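Local coordinates for protein peptidoglycan D,D-transpeptidase FtsI (Yersinia pestis, PDB 6SYN) that binds β-lactam antibiotics in its active-site pocket and, as a D,D-transpeptidase, probably cross-links septal peptidoglycan during cell division, at residues A[418-423]-A[434-439]; A[475-480]-A[488-493]. All blocks are in the same frame, centred on the assembly; numbering follows the deposited sequence.

Interaction 1: A[418-423]-A[434-439]; sequences SVALPG and YRIAIK
Val419 and Ile438 meet with their branches set at a slant, the valine coming down on the strand from the turn that follows helix 406-416. Its CG1, anti to the backbone N (chi1 178°), lies alongside the ethyl arm of the isoleucine, 3.7 Å from Ile438 CG1 and almost as near to CD1. The other methyl is directed at the backbone instead: Val419 CG2 rests against Ile438 O, the valine thus straddling side chain and peptide. Ile438 can offer its ethyl arm because chi1 of 69° sets CG1 between the backbone N and the carbonyl carbon, lifting CD1 toward the turn, where it comes within 4.2 Å of Ala420 CB. That alanine methyl touches two isoleucines, one just before the strand and one within it: Ile436, in one of its two deposited conformers, also brings CD1 to 3.6 Å from Ala420 CB, a less certain part of the packing.

The strand that begins here, 437-446, is an outermost strand of the five-stranded antiparallel sheet of the transpeptidase domain and carries the KTG motif of penicillin-binding enzymes, starting with Lys439. Between the two isoleucines, Ala437 turns to the opposite face and packs on Val413 and Met416 of helix 406-416. The CB of Lys439 leaves its backbone away from 418-423, while Val419 CG1 lies 4.3 Å from Lys439 CA. Its NZ is hydrogen-bonded to Ser304 OG, and the side chain ends about 4 Å from the bound antibiotic. Ile438 also touches Phe495 of helix 492-505.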
loop_
_atom_site.group_PDB
_atom_site.type_symbol
_atom_site.label_atom_id
_atom_site.label_comp_id
_atom_site.label_asym_id
_atom_site.label_seq_id
_atom_site.Cartn_x
_atom_site.Cartn_y
_atom_site.Cartn_z
ATOM N N SER A 418 16.395 -8.173 16.941
ATOM C CA SER A 418 17.835 -7.895 16.720
ATOM C C SER A 418 18.034 -6.819 15.644
ATOM O O SER A 418 19.081 -6.145 15.677
ATOM C CB SER A 418 18.527 -9.173 16.336
ATOM O OG SER A 418 19.931 -9.033 16.422
ATOM N N VAL A 419 17.088 -6.672 14.715
ATOM C CA VAL A 419 17.250 -5.820 13.503
ATOM C C VAL A 419 17.155 -4.342 13.916
ATOM O O VAL A 419 17.894 -3.536 13.331
ATOM C CB VAL A 419 16.242 -6.218 12.405
ATOM C CG1 VAL A 419 16.349 -5.340 11.164
ATOM C CG2 VAL A 419 16.403 -7.682 12.022
ATOM N N ALA A 420 16.321 -4.009 14.909
ATOM C CA ALA A 420 16.109 -2.633 15.424
ATOM C C ALA A 420 16.904 -2.396 16.718
ATOM O O ALA A 420 16.778 -1.297 17.288
ATOM C CB ALA A 420 14.636 -2.391 15.642
ATOM N N LEU A 421 17.686 -3.380 17.175
ATOM C CA LEU A 421 18.623 -3.220 18.320
ATOM C C LEU A 421 20.026 -2.976 17.769
ATOM O O LEU A 421 20.322 -3.371 16.641
ATOM C CB LEU A 421 18.557 -4.459 19.222
ATOM C CG LEU A 421 17.290 -4.572 20.069
ATOM C CD1 LEU A 421 17.117 -5.976 20.630
ATOM C CD2 LEU A 421 17.287 -3.544 21.192
ATOM N N PRO A 422 20.912 -2.287 18.527
ATOM C CA PRO A 422 22.280 -2.022 18.077
ATOM C C PRO A 422 22.995 -3.290 17.586
ATOM O O PRO A 422 22.829 -4.332 18.178
ATOM C CB PRO A 422 22.958 -1.436 19.324
ATOM C CG PRO A 422 21.817 -0.779 20.083
ATOM C CD PRO A 422 20.637 -1.701 19.851
ATOM N N GLY A 423 23.754 -3.160 16.499
ATOM C CA GLY A 423 24.291 -4.288 15.718
ATOM C C GLY A 423 23.431 -4.559 14.497
ATOM O O GLY A 423 23.972 -5.107 13.508
ATOM N N TYR A 434 9.042 0.570 23.457
ATOM C CA TYR A 434 8.424 -0.615 22.805
ATOM C C TYR A 434 9.513 -1.488 22.181
ATOM O O TYR A 434 10.519 -0.938 21.677
ATOM C CB TYR A 434 7.438 -0.201 21.710
ATOM C CG TYR A 434 6.175 0.479 22.180
ATOM C CD1 TYR A 434 5.060 -0.251 22.554
ATOM C CD2 TYR A 434 6.082 1.863 22.213
ATOM C CE1 TYR A 434 3.891 0.374 22.962
ATOM C CE2 TYR A 434 4.924 2.504 22.623
ATOM C CZ TYR A 434 3.822 1.757 22.999
ATOM O OH TYR A 434 2.680 2.387 23.401
ATOM N N ARG A 435 9.293 -2.805 22.208
ATOM C CA ARG A 435 10.087 -3.836 21.493
ATOM C C ARG A 435 9.411 -4.124 20.152
ATOM O O ARG A 435 8.162 -4.221 20.132
ATOM C CB ARG A 435 10.144 -5.137 22.296
ATOM C CG ARG A 435 10.609 -4.986 23.737
ATOM C CD ARG A 435 10.173 -6.173 24.577
ATOM N NE ARG A 435 10.560 -7.455 23.999
ATOM C CZ ARG A 435 10.084 -8.641 24.378
ATOM N NH1 ARG A 435 9.183 -8.729 25.346
ATOM N NH2 ARG A 435 10.513 -9.744 23.786
ATOM N N ILE A 436 10.195 -4.271 19.078
ATOM C CA ILE A 436 9.664 -4.487 17.700
ATOM C C ILE A 436 10.434 -5.624 17.020
ATOM O O ILE A 436 11.635 -5.777 17.285
ATOM C CB ILE A 436 9.684 -3.192 16.854
ATOM C CG1 ILE A 436 11.097 -2.745 16.469
ATOM C CG2 ILE A 436 8.917 -2.076 17.547
ATOM C CD1 ILE A 436 11.119 -1.565 15.524
ATOM N N ALA A 437 9.731 -6.387 16.182
ATOM C CA ALA A 437 10.272 -7.459 15.320
ATOM C C ALA A 437 10.105 -7.046 13.853
ATOM O O ALA A 437 8.991 -7.194 13.302
ATOM C CB ALA A 437 9.574 -8.760 15.630
ATOM N N ILE A 438 11.181 -6.529 13.256
ATOM C CA ILE A 438 11.228 -6.064 11.841
ATOM C C ILE A 438 12.273 -6.866 11.066
ATOM O O ILE A 438 13.156 -7.486 11.681
ATOM C CB ILE A 438 11.544 -4.559 11.756
ATOM C CG1 ILE A 438 12.983 -4.243 12.179
ATOM C CG2 ILE A 438 10.536 -3.757 12.557
ATOM C CD1 ILE A 438 13.505 -2.927 11.644
ATOM N N LYS A 439 12.171 -6.799 9.744
ATOM C CA LYS A 439 13.233 -7.182 8.789
ATOM C C LYS A 439 13.320 -6.075 7.735
ATOM O O LYS A 439 12.269 -5.700 7.185
ATOM C CB LYS A 439 12.894 -8.537 8.169
ATOM C CG LYS A 439 13.947 -9.098 7.228
ATOM C CD LYS A 439 15.202 -9.551 7.939
ATOM C CE LYS A 439 16.365 -9.774 7.004
ATOM N NZ LYS A 439 16.915 -8.490 6.519
#

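Interaction 2: A[475-480]-A[488-493]; sequences VVINDP and GAVSAP
Ile477 faces Val490 and Ser491. Starting at the branch point, Ile477 CB is equally near, at 4.0 Å, to Val490 CG1 and to Ser491 OG. Along the ethyl arm, chi1 of -53° places CG1 anti to the carbonyl carbon, where it touches both, 3.7 Å from Val490 CG1 and 3.3 Å from Ser491 OG, and from there the arm turns away from them. The short branch, CG2, meets the same valine methyl at 4.2 Å. At the tip, CD1 bends back along its own strand and ends 4.7 Å from Val475 CG1. Pro480 adds a looser apolar contact, its CB lying 4.4 Å from Val490 CG1.

Two residues earlier in the strand, Val475 CG1 approaches the CB of Ser491, again at 4.2 Å. The serine hydroxyl lies in this buried apolar setting but has a polar partner, its hydrogen bond going to Ala458 O.

Strand 471-478 runs inside the five-stranded antiparallel sheet, hydrogen-bonded to strand 204-211 along one edge and 455-464 along the other. Val490 and Ser491 pack on the sheet face across two of these strands, for Val490 also touches Ala458 and Ser491 touches Thr460 of strand 455-464, while Asn200, in the loop between helix 183-199 and strand 204-211, meets Val490.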
loop_
_atom_site.group_PDB
_atom_site.type_symbol
_atom_site.label_atom_id
_atom_site.label_comp_id
_atom_site.label_asym_id
_atom_site.label_seq_id
_atom_site.Cartn_x
_atom_site.Cartn_y
_atom_site.Cartn_z
ATOM N N VAL A 475 6.203 -1.201 4.738
ATOM C CA VAL A 475 6.571 0.074 4.057
ATOM C C VAL A 475 7.591 -0.279 2.964
ATOM O O VAL A 475 8.631 -0.888 3.300
ATOM C CB VAL A 475 7.118 1.095 5.075
ATOM C CG1 VAL A 475 7.508 2.417 4.432
ATOM C CG2 VAL A 475 6.132 1.332 6.205
ATOM N N VAL A 476 7.261 0.032 1.705
ATOM C CA VAL A 476 8.161 -0.093 0.518
ATOM C C VAL A 476 8.236 1.285 -0.156
ATOM O O VAL A 476 7.171 1.834 -0.490
ATOM C CB VAL A 476 7.690 -1.194 -0.460
ATOM C CG1 VAL A 476 6.270 -0.974 -0.967
ATOM C CG2 VAL A 476 8.643 -1.362 -1.635
ATOM N N ILE A 477 9.443 1.840 -0.293
ATOM C CA ILE A 477 9.732 3.042 -1.134
ATOM C C ILE A 477 10.308 2.529 -2.454
ATOM O O ILE A 477 11.381 1.892 -2.432
ATOM C CB ILE A 477 10.703 4.036 -0.459
ATOM C CG1 ILE A 477 10.259 4.441 0.951
ATOM C CG2 ILE A 477 10.925 5.249 -1.351
ATOM C CD1 ILE A 477 8.980 5.242 1.005
ATOM N N ASN A 478 9.615 2.810 -3.555
ATOM C CA ASN A 478 9.989 2.335 -4.908
ATOM C C ASN A 478 10.840 3.425 -5.574
ATOM O O ASN A 478 10.306 4.530 -5.816
ATOM C CB ASN A 478 8.735 1.899 -5.669
ATOM C CG ASN A 478 8.910 1.880 -7.171
ATOM O OD1 ASN A 478 9.826 1.243 -7.688
ATOM N ND2 ASN A 478 8.021 2.567 -7.874
ATOM N N ASP A 479 12.131 3.118 -5.766
ATOM C CA ASP A 479 13.158 3.871 -6.543
ATOM C C ASP A 479 13.515 5.201 -5.879
ATOM O O ASP A 479 13.430 6.252 -6.515
ATOM C CB ASP A 479 12.739 4.060 -8.003
ATOM C CG ASP A 479 13.897 4.436 -8.914
ATOM O OD1 ASP A 479 15.052 4.357 -8.465
ATOM O OD2 ASP A 479 13.636 4.805 -10.062
ATOM N N PRO A 480 14.013 5.187 -4.618
ATOM C CA PRO A 480 14.567 6.386 -3.989
ATOM C C PRO A 480 15.815 6.877 -4.742
ATOM O O PRO A 480 16.709 6.082 -4.941
ATOM C CB PRO A 480 14.910 5.950 -2.554
ATOM C CG PRO A 480 15.004 4.439 -2.615
ATOM C CD PRO A 480 14.074 4.015 -3.734
ATOM N N GLY A 488 16.888 0.039 5.506
ATOM C CA GLY A 488 17.308 0.418 6.869
ATOM C C GLY A 488 17.468 1.921 7.022
ATOM O O GLY A 488 17.300 2.425 8.151
ATOM N N ALA A 489 17.776 2.610 5.921
ATOM C CA ALA A 489 18.120 4.048 5.873
ATOM C C ALA A 489 16.914 4.899 5.444
ATOM O O ALA A 489 16.853 6.071 5.855
ATOM C CB ALA A 489 19.282 4.232 4.928
ATOM N N VAL A 490 15.998 4.333 4.646
ATOM C CA VAL A 490 14.927 5.083 3.920
ATOM C C VAL A 490 13.537 4.682 4.430
ATOM O O VAL A 490 12.705 5.595 4.604
ATOM C CB VAL A 490 15.045 4.868 2.400
ATOM C CG1 VAL A 490 13.805 5.346 1.658
ATOM C CG2 VAL A 490 16.293 5.533 1.839
ATOM N N SER A 491 13.280 3.384 4.635
ATOM C CA SER A 491 11.944 2.846 5.024
ATOM C C SER A 491 11.865 2.568 6.537
ATOM O O SER A 491 10.806 2.868 7.126
ATOM C CB SER A 491 11.597 1.630 4.204
ATOM O OG SER A 491 11.521 1.968 2.825
ATOM N N ALA A 492 12.932 2.039 7.152
ATOM C CA ALA A 492 13.035 1.812 8.617
ATOM C C ALA A 492 12.497 3.016 9.391
ATOM O O ALA A 492 11.649 2.850 10.260
ATOM C CB ALA A 492 14.460 1.498 9.011
ATOM N N PRO A 493 12.952 4.264 9.120
ATOM C CA PRO A 493 12.501 5.416 9.900
ATOM C C PRO A 493 11.001 5.685 9.731
ATOM O O PRO A 493 10.364 6.008 10.714
ATOM C CB PRO A 493 13.332 6.606 9.380
ATOM C CG PRO A 493 13.889 6.155 8.042
ATOM C CD PRO A 493 13.930 4.642 8.085
#

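Past helix 406-416 the chain reaches 418-423, and interaction 1 closes the loop that leads into strand 437-446, at an outer position of the antiparallel sheet. Strand 455-464 follows, then 471-478, which lies next inward; the link from there to the C-terminal helices is closed by interaction 2. The two loops stand in series, neither nested nor crossed, with centres about 16 Å apart and nearest atoms about 5 Å. Strand 455-464 lies between the strands they use, pairing with both. Helix 492-505 joins the two regions: segment 488-493 runs into it, and its Phe495 touches Ile438 of interaction 1, while Ala429, between 418-423 and 434-439, touches both Ile438 and Ala492.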